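Side-chain contacts in trilobed Protease (Pyrococcus furiosus, PDB 2GOP), which forms, in the part crystallised, the seven-bladed beta-propeller domain of a protease, with an open Velcro topology and probably helping to control substrate access: residues 117-122 and 181-186; 156-159 and 164-167. All blocks are in the same frame, centred on the assembly; numbering follows the deposited sequence.

Contact 1: residues 117-122 and 181-186; sequences KLLIVG and DKIVVN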
loop_
_atom_site.group_PDB
_atom_site.type_symbol
_atom_site.label_atom_id
_atom_site.label_comp_id
_atom_site.label_asym_id
_atom_site.label_seq_id
_atom_site.Cartn_x
_atom_site.Cartn_y
_atom_site.Cartn_z
ATOM N N LYS A 117 29.487 -8.059 5.738
ATOM C CA LYS A 117 28.182 -8.536 6.200
ATOM C C LYS A 117 27.030 -8.105 5.285
ATOM O O LYS A 117 27.009 -6.984 4.753
ATOM C CB LYS A 117 27.905 -8.080 7.627
ATOM C CG LYS A 117 28.957 -8.558 8.634
ATOM C CD LYS A 117 28.508 -8.354 10.080
ATOM C CE LYS A 117 28.372 -6.876 10.479
ATOM N NZ LYS A 117 29.671 -6.143 10.597
ATOM N N LEU A 118 26.054 -8.998 5.157
ATOM C CA LEU A 118 24.924 -8.814 4.271
ATOM C C LEU A 118 23.616 -9.076 5.045
ATOM O O LEU A 118 23.451 -10.138 5.665
ATOM C CB LEU A 118 25.093 -9.775 3.098
ATOM C CG LEU A 118 24.229 -9.672 1.845
ATOM C CD1 LEU A 118 24.272 -8.274 1.225
ATOM C CD2 LEU A 118 24.688 -10.746 0.853
ATOM N N LEU A 119 22.718 -8.088 5.049
ATOM C CA LEU A 119 21.404 -8.216 5.689
ATOM C C LEU A 119 20.371 -8.635 4.652
ATOM O O LEU A 119 20.142 -7.923 3.672
ATOM C CB LEU A 119 20.953 -6.904 6.328
ATOM C CG LEU A 119 19.547 -6.932 6.976
ATOM C CD1 LEU A 119 19.517 -7.920 8.152
ATOM C CD2 LEU A 119 19.092 -5.533 7.404
ATOM N N ILE A 120 19.755 -9.791 4.889
ATOM C CA ILE A 120 18.676 -10.309 4.061
ATOM C C ILE A 120 17.401 -10.366 4.892
ATOM O O ILE A 120 17.381 -10.946 5.986
ATOM C CB ILE A 120 18.992 -11.739 3.559
ATOM C CG1 ILE A 120 20.362 -11.780 2.859
ATOM C CG2 ILE A 120 17.890 -12.239 2.611
ATOM C CD1 ILE A 120 21.002 -13.126 2.887
ATOM N N VAL A 121 16.331 -9.767 4.371
ATOM C CA VAL A 121 15.015 -9.861 4.995
ATOM C C VAL A 121 14.026 -10.519 4.016
ATOM O O VAL A 121 13.970 -10.180 2.835
ATOM C CB VAL A 121 14.510 -8.485 5.495
ATOM C CG1 VAL A 121 13.185 -8.634 6.217
ATOM C CG2 VAL A 121 15.558 -7.837 6.407
ATOM N N GLY A 122 13.272 -11.486 4.515
ATOM C CA GLY A 122 12.400 -12.265 3.664
ATOM C C GLY A 122 11.567 -13.274 4.419
ATOM O O GLY A 122 11.367 -13.158 5.634
ATOM N N ASP A 181 26.768 -1.292 12.779
ATOM C CA ASP A 181 26.735 -2.744 12.972
ATOM C C ASP A 181 25.454 -3.248 13.631
ATOM O O ASP A 181 25.311 -4.449 13.886
ATOM C CB ASP A 181 27.958 -3.208 13.759
ATOM C CG ASP A 181 29.194 -3.351 12.884
ATOM O OD1 ASP A 181 29.065 -3.650 11.661
ATOM O OD2 ASP A 181 30.293 -3.159 13.425
ATOM N N LYS A 182 24.515 -2.339 13.889
ATOM C CA LYS A 182 23.230 -2.710 14.447
ATOM C C LYS A 182 22.178 -2.764 13.352
ATOM O O LYS A 182 22.377 -2.275 12.246
ATOM C CB LYS A 182 22.813 -1.720 15.531
ATOM C CG LYS A 182 23.771 -1.627 16.687
ATOM C CD LYS A 182 23.160 -0.881 17.863
ATOM C CE LYS A 182 24.201 -0.577 18.944
ATOM N NZ LYS A 182 23.616 0.044 20.166
ATOM N N ILE A 183 21.047 -3.377 13.665
ATOM C CA ILE A 183 19.935 -3.423 12.743
ATOM C C ILE A 183 18.756 -2.698 13.383
ATOM O O ILE A 183 18.389 -2.957 14.541
ATOM C CB ILE A 183 19.552 -4.876 12.366
ATOM C CG1 ILE A 183 20.733 -5.568 11.661
ATOM C CG2 ILE A 183 18.356 -4.884 11.435
ATOM C CD1 ILE A 183 20.710 -7.066 11.811
ATOM N N VAL A 184 18.187 -1.767 12.628
ATOM C CA VAL A 184 16.992 -1.053 13.064
ATOM C C VAL A 184 15.801 -1.800 12.485
ATOM O O VAL A 184 15.725 -1.992 11.282
ATOM C CB VAL A 184 17.011 0.391 12.559
ATOM C CG1 VAL A 184 15.668 1.098 12.837
ATOM C CG2 VAL A 184 18.194 1.130 13.197
ATOM N N VAL A 185 14.882 -2.207 13.349
ATOM C CA VAL A 185 13.805 -3.106 12.970
ATOM C C VAL A 185 12.453 -2.450 13.186
ATOM O O VAL A 185 12.134 -2.020 14.298
ATOM C CB VAL A 185 13.876 -4.410 13.770
ATOM C CG1 VAL A 185 12.745 -5.358 13.371
ATOM C CG2 VAL A 185 15.238 -5.084 13.556
ATOM N N ASN A 186 11.673 -2.390 12.101
ATOM C CA ASN A 186 10.314 -1.876 12.105
ATOM C C ASN A 186 9.328 -3.032 12.204
ATOM O O ASN A 186 9.335 -3.914 11.358
ATOM C CB ASN A 186 10.030 -1.099 10.818
ATOM C CG ASN A 186 11.100 -0.085 10.500
ATOM O OD1 ASN A 186 11.347 0.809 11.289
ATOM N ND2 ASN A 186 11.712 -0.194 9.319
#
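Lys117 and Asp181 form a salt bridge between two neighbouring blades of the beta-propeller, with NZ of Lys117 2.8 Å from OD1 of Asp181. Lys117 opens the second strand of its blade, 117-123, and Asp181 immediately precedes the second strand of the next, 182-188. The ammonium does not lie in the carboxylate plane but meets OD1 from above it, 53° out of plane, and the two side chains cross at about a right angle. Lys117 gets there by folding: the bend at chi3 (-66°) swings CE to 3.5 Å from OD1 of Asp181, and the second bend, at chi4 (-70°), turns NZ onto that oxygen. The bridge belongs to a wider polar cluster. NZ of Lys117 has a second salt bridge to Asp114, and OD1 of Asp181 also accepts a hydrogen bond from ND2 of Asn112, so two donors hold this oxygen while two carboxylates share the lysine. Such sharing is likely to steady the ammonium at an edge where Asp181 itself is exposed.

Two residues further along each strand the chemistry turns apolar. Leu119 and Ile183 are both buried and reach toward each other across the gap between the blades, where their CA atoms are 8.7 Å apart, a spacing of stacked sheets rather than of paired strands. Trp178, on the first strand of the Asp181 blade, touches both Lys117 and Leu119, while Ile183 also packs on Ile156 of the opposing blade. The two branches of Leu119 divide the aliphatic contact: CD1 lies 3.9 Å from CD1 of Ile183, and CD2 lies 4.1 Å from CG2 of the same isoleucine.

Contact 2: residues 156-159 and 164-167; sequences IFDT and VIEE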
loop_
_atom_site.group_PDB
_atom_site.type_symbol
_atom_site.label_atom_id
_atom_site.label_comp_id
_atom_site.label_asym_id
_atom_site.label_seq_id
_atom_site.Cartn_x
_atom_site.Cartn_y
_atom_site.Cartn_z
ATOM N N ILE A 156 21.667 -12.353 8.859
ATOM C CA ILE A 156 22.940 -11.686 8.625
ATOM C C ILE A 156 23.905 -12.737 8.099
ATOM O O ILE A 156 24.195 -13.718 8.780
ATOM C CB ILE A 156 23.501 -11.028 9.892
ATOM C CG1 ILE A 156 22.512 -9.984 10.425
ATOM C CG2 ILE A 156 24.835 -10.342 9.603
ATOM C CD1 ILE A 156 23.054 -9.186 11.605
ATOM N N PHE A 157 24.353 -12.545 6.865
ATOM C CA PHE A 157 25.309 -13.432 6.247
ATOM C C PHE A 157 26.678 -12.757 6.213
ATOM O O PHE A 157 26.793 -11.565 5.922
ATOM C CB PHE A 157 24.871 -13.795 4.826
ATOM C CG PHE A 157 25.665 -14.915 4.232
ATOM C CD1 PHE A 157 25.282 -16.236 4.435
ATOM C CD2 PHE A 157 26.819 -14.660 3.503
ATOM C CE1 PHE A 157 26.024 -17.270 3.905
ATOM C CE2 PHE A 157 27.570 -15.704 2.978
ATOM C CZ PHE A 157 27.169 -16.999 3.177
ATOM N N ASP A 158 27.708 -13.542 6.506
ATOM C CA ASP A 158 29.079 -13.066 6.567
ATOM C C ASP A 158 29.842 -13.656 5.396
ATOM O O ASP A 158 29.980 -14.870 5.294
ATOM C CB ASP A 158 29.697 -13.519 7.893
ATOM C CG ASP A 158 31.166 -13.148 8.029
ATOM O OD1 ASP A 158 31.688 -12.370 7.206
ATOM O OD2 ASP A 158 31.805 -13.658 8.974
ATOM N N THR A 159 30.345 -12.801 4.512
ATOM C CA THR A 159 31.099 -13.272 3.341
ATOM C C THR A 159 32.503 -13.794 3.695
ATOM O O THR A 159 33.096 -14.544 2.927
ATOM C CB THR A 159 31.229 -12.169 2.265
ATOM O OG1 THR A 159 31.984 -11.070 2.787
ATOM C CG2 THR A 159 29.866 -11.698 1.824
ATOM N N VAL A 164 25.606 -17.924 7.564
ATOM C CA VAL A 164 24.672 -17.086 8.319
ATOM C C VAL A 164 25.167 -17.051 9.754
ATOM O O VAL A 164 25.400 -18.101 10.343
ATOM C CB VAL A 164 23.220 -17.652 8.306
ATOM C CG1 VAL A 164 22.319 -16.831 9.217
ATOM C CG2 VAL A 164 22.664 -17.680 6.898
ATOM N N ILE A 165 25.349 -15.850 10.302
ATOM C CA ILE A 165 25.888 -15.688 11.662
ATOM C C ILE A 165 24.830 -15.223 12.652
ATOM O O ILE A 165 24.988 -15.405 13.853
ATOM C CB ILE A 165 27.113 -14.729 11.713
ATOM C CG1 ILE A 165 26.815 -13.389 11.029
ATOM C CG2 ILE A 165 28.328 -15.396 11.067
ATOM C CD1 ILE A 165 27.882 -12.340 11.267
ATOM N N GLU A 166 23.783 -14.578 12.145
ATOM C CA GLU A 166 22.625 -14.213 12.946
ATOM C C GLU A 166 21.359 -14.455 12.127
ATOM O O GLU A 166 21.366 -14.307 10.901
ATOM C CB GLU A 166 22.700 -12.750 13.400
ATOM C CG GLU A 166 23.576 -12.505 14.648
ATOM C CD GLU A 166 24.900 -11.801 14.368
ATOM O OE1 GLU A 166 25.114 -11.323 13.232
ATOM O OE2 GLU A 166 25.726 -11.709 15.305
ATOM N N GLU A 167 20.290 -14.833 12.816
ATOM C CA GLU A 167 19.002 -15.099 12.200
ATOM C C GLU A 167 17.912 -14.881 13.252
ATOM O O GLU A 167 18.008 -15.389 14.363
ATOM C CB GLU A 167 18.959 -16.525 11.638
ATOM C CG GLU A 167 17.557 -16.994 11.209
ATOM C CD GLU A 167 17.566 -18.207 10.283
ATOM O OE1 GLU A 167 18.613 -18.865 10.138
ATOM O OE2 GLU A 167 16.508 -18.505 9.699
#
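Ile156 pairs with two residues of the opposing strand, Ile165 and Glu166. Its N donates to O of Glu166 at 2.8 Å, while its own O accepts from N of Ile165 at 2.9 Å and, weakly, from N of Glu166 at 3.5 Å. In its side chain, CG2 rests 3.9 Å from CG1 of Ile165, and CD1 comes close to CB of Glu166 as the two side chains cross obliquely. Ile165 keeps CG1 between its backbone N and carbonyl carbon (chi1 52°), which lays that branch against O and CG2 of Ile156. Replacing Ile156 by an alanine is likely to leave CG1 of Ile165 and CB of Glu166 without their apolar cover, though the backbone bonds could persist. Phe157 turns to the other face, where its CD1 touches CG2 of Val164 at 3.9 Å, the two side chains crossing nearly perpendicularly. Asp158 offers CB to CG2 of Ile165, also at 3.9 Å, whereas its carboxylate is engaged by Arg116 and by backbone N-H groups of the following turn. The shift of register, two residues facing one, is a classic beta bulge, here in the antiparallel hairpin that forms the outer two strands of a propeller blade.

Overall arrangement
Both contacts involve the blade built from strands 105-111, 117-123, 151-158 and 163-171, but they serve it differently. Contact 1 joins this blade to the next through side chains alone, its centre about 13 Å from the chain's centre, against about 20 Å for that of contact 2. Contact 2 works within the blade, through backbone hydrogen bonds on its outer hairpin. Each combines buried and more open residues: contact 1 runs from an exposed charged edge to aliphatic packing, contact 2 pairs buried residues of the third strand with partly exposed ones of the fourth. The segments also adjoin through N of Leu118, 2.8 Å from O of Phe157, probably a hydrogen bond between neighbouring strands.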